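Local atomic coordinates of RING-type domain-containing protein (Chaetomium thermophilum, PDB entry 6Z3U), a protein that probably binds zinc through its RING finger and activates a cyclin-dependent kinase as the MAT1-family subunit of the CAK complex, this chain being a C-terminal piece. Residues Pro13-Arg17 with Phe55-Ala59. Sequence-based numbering, arbitrary orientation.
Sequences PSRYR and FAGLA
The rings of Tyr-16 and Phe-55 lie nearly parallel, their planes at 20°, but are slid apart with centroids 5.1 Å away, and they barely overlap. What sits over the Phe-55 face is instead CB of Tyr-16, 3.8 Å from the ring centroid and 14° off the normal, a CH-pi contact. In return, CB of Phe-55 reaches CD1 of Tyr-16 at 3.6 Å, while CB of Pro-13 lies over one face of the tyrosine ring, near its rim. Tyr-16 holds CG between backbone N and carbonyl carbon (chi1 73°), which swings its ring off the Phe-55 ring and beside CB of that residue. Were Phe-55 cut back to an alanine, CB of Tyr-16 would probably lose its aromatic cover and a gap would open beside the Arg-15 carbonyl.

Arg-15, extended from CG to NE, carries its guanidinium alongside the end of the type II turn Phe-55 to Leu-58, closed by Leu-58 N to Phe-55 O at 3.1 Å; CB of Leu-58, 4.2 Å from NH1, and CB of Ala-59 lie oblique to the guanidinium plane. The charge is met by Asp-9 of the cyclin-domain chain, which forms a salt bridge with NH1 and also accepts Ala-59 N. Tyr-16 also packs on Met-51 and Phe-52 of helix 43-55; the contact thus lays the loop preceding helix 25-31 against the C-terminal end of that helix and the turn leading toward helix 62-67.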
loop_
_atom_site.group_PDB
_atom_site.type_symbol
_atom_site.label_atom_id
_atom_site.label_comp_id
_atom_site.label_asym_id
_atom_site.label_seq_id
_atom_site.Cartn_x
_atom_site.Cartn_y
_atom_site.Cartn_z
ATOM N N PRO C 13 -13.683 -14.097 8.799
ATOM C CA PRO C 13 -14.406 -12.979 9.416
ATOM C C PRO C 13 -15.394 -13.460 10.466
ATOM O O PRO C 13 -15.934 -14.566 10.388
ATOM C CB PRO C 13 -15.120 -12.318 8.229
ATOM C CG PRO C 13 -15.201 -13.377 7.190
ATOM C CD PRO C 13 -13.962 -14.199 7.355
ATOM N N SER C 14 -15.623 -12.608 11.465
ATOM C CA SER C 14 -16.447 -12.950 12.616
ATOM C C SER C 14 -17.857 -12.377 12.528
ATOM O O SER C 14 -18.829 -13.089 12.792
ATOM C CB SER C 14 -15.772 -12.460 13.904
ATOM O OG SER C 14 -14.484 -13.032 14.056
ATOM N N ARG C 15 -17.990 -11.105 12.158
ATOM C CA ARG C 15 -19.274 -10.419 12.183
ATOM C C ARG C 15 -19.935 -10.334 10.815
ATOM O O ARG C 15 -21.042 -9.796 10.712
ATOM C CB ARG C 15 -19.100 -9.002 12.740
ATOM C CG ARG C 15 -18.440 -8.945 14.104
ATOM C CD ARG C 15 -18.783 -7.660 14.835
ATOM N NE ARG C 15 -18.016 -7.525 16.070
ATOM C CZ ARG C 15 -16.767 -7.068 16.128
ATOM N NH1 ARG C 15 -16.133 -6.701 15.020
ATOM N NH2 ARG C 15 -16.147 -6.983 17.295
ATOM N N TYR C 16 -19.294 -10.844 9.766
ATOM C CA TYR C 16 -19.863 -10.763 8.431
ATOM C C TYR C 16 -19.458 -11.988 7.626
ATOM O O TYR C 16 -18.543 -12.727 7.995
ATOM C CB TYR C 16 -19.424 -9.481 7.711
ATOM C CG TYR C 16 -17.982 -9.483 7.256
ATOM C CD1 TYR C 16 -16.966 -9.049 8.097
ATOM C CD2 TYR C 16 -17.636 -9.905 5.978
ATOM C CE1 TYR C 16 -15.648 -9.044 7.684
ATOM C CE2 TYR C 16 -16.321 -9.903 5.556
ATOM C CZ TYR C 16 -15.332 -9.469 6.411
ATOM O OH TYR C 16 -14.021 -9.467 5.995
ATOM N N ARG C 17 -20.167 -12.191 6.520
ATOM C CA ARG C 17 -19.921 -13.299 5.607
ATOM C C ARG C 17 -20.163 -12.838 4.179
ATOM O O ARG C 17 -21.200 -12.237 3.884
ATOM C CB ARG C 17 -20.810 -14.493 5.968
ATOM C CG ARG C 17 -22.299 -14.173 5.995
ATOM C CD ARG C 17 -23.091 -15.299 6.650
ATOM N NE ARG C 17 -24.531 -15.059 6.630
ATOM C CZ ARG C 17 -25.192 -14.398 7.580
ATOM N NH1 ARG C 17 -24.546 -13.909 8.631
ATOM N NH2 ARG C 17 -26.504 -14.227 7.481
ATOM N N PHE C 55 -16.331 -3.710 7.900
ATOM C CA PHE C 55 -16.406 -4.251 9.248
ATOM C C PHE C 55 -15.069 -4.279 9.973
ATOM O O PHE C 55 -15.051 -4.512 11.187
ATOM C CB PHE C 55 -16.977 -5.679 9.219
ATOM C CG PHE C 55 -18.438 -5.743 8.872
ATOM C CD1 PHE C 55 -18.850 -5.778 7.550
ATOM C CD2 PHE C 55 -19.399 -5.776 9.869
ATOM C CE1 PHE C 55 -20.194 -5.841 7.229
ATOM C CE2 PHE C 55 -20.745 -5.838 9.555
ATOM C CZ PHE C 55 -21.142 -5.871 8.233
ATOM N N ALA C 56 -13.959 -4.041 9.279
ATOM C CA ALA C 56 -12.650 -4.105 9.915
ATOM C C ALA C 56 -12.525 -3.023 10.977
ATOM O O ALA C 56 -12.554 -1.829 10.665
ATOM C CB ALA C 56 -11.550 -3.955 8.867
ATOM N N GLY C 57 -12.380 -3.446 12.230
ATOM C CA GLY C 57 -12.250 -2.511 13.328
ATOM C C GLY C 57 -13.549 -1.879 13.768
ATOM O O GLY C 57 -13.544 -0.743 14.254
ATOM N N LEU C 58 -14.670 -2.587 13.621
ATOM C CA LEU C 58 -15.948 -2.031 14.048
ATOM C C LEU C 58 -15.993 -1.871 15.563
ATOM O O LEU C 58 -16.580 -0.910 16.073
ATOM C CB LEU C 58 -17.094 -2.921 13.568
ATOM C CG LEU C 58 -18.380 -2.204 13.145
ATOM C CD1 LEU C 58 -19.508 -3.207 12.930
ATOM C CD2 LEU C 58 -18.787 -1.145 14.158
ATOM N N ALA C 59 -15.374 -2.797 16.295
ATOM C CA ALA C 59 -15.310 -2.742 17.749
ATOM C C ALA C 59 -13.928 -2.321 18.236
ATOM O O ALA C 59 -13.526 -2.656 19.353
ATOM C CB ALA C 59 -15.695 -4.090 18.355
#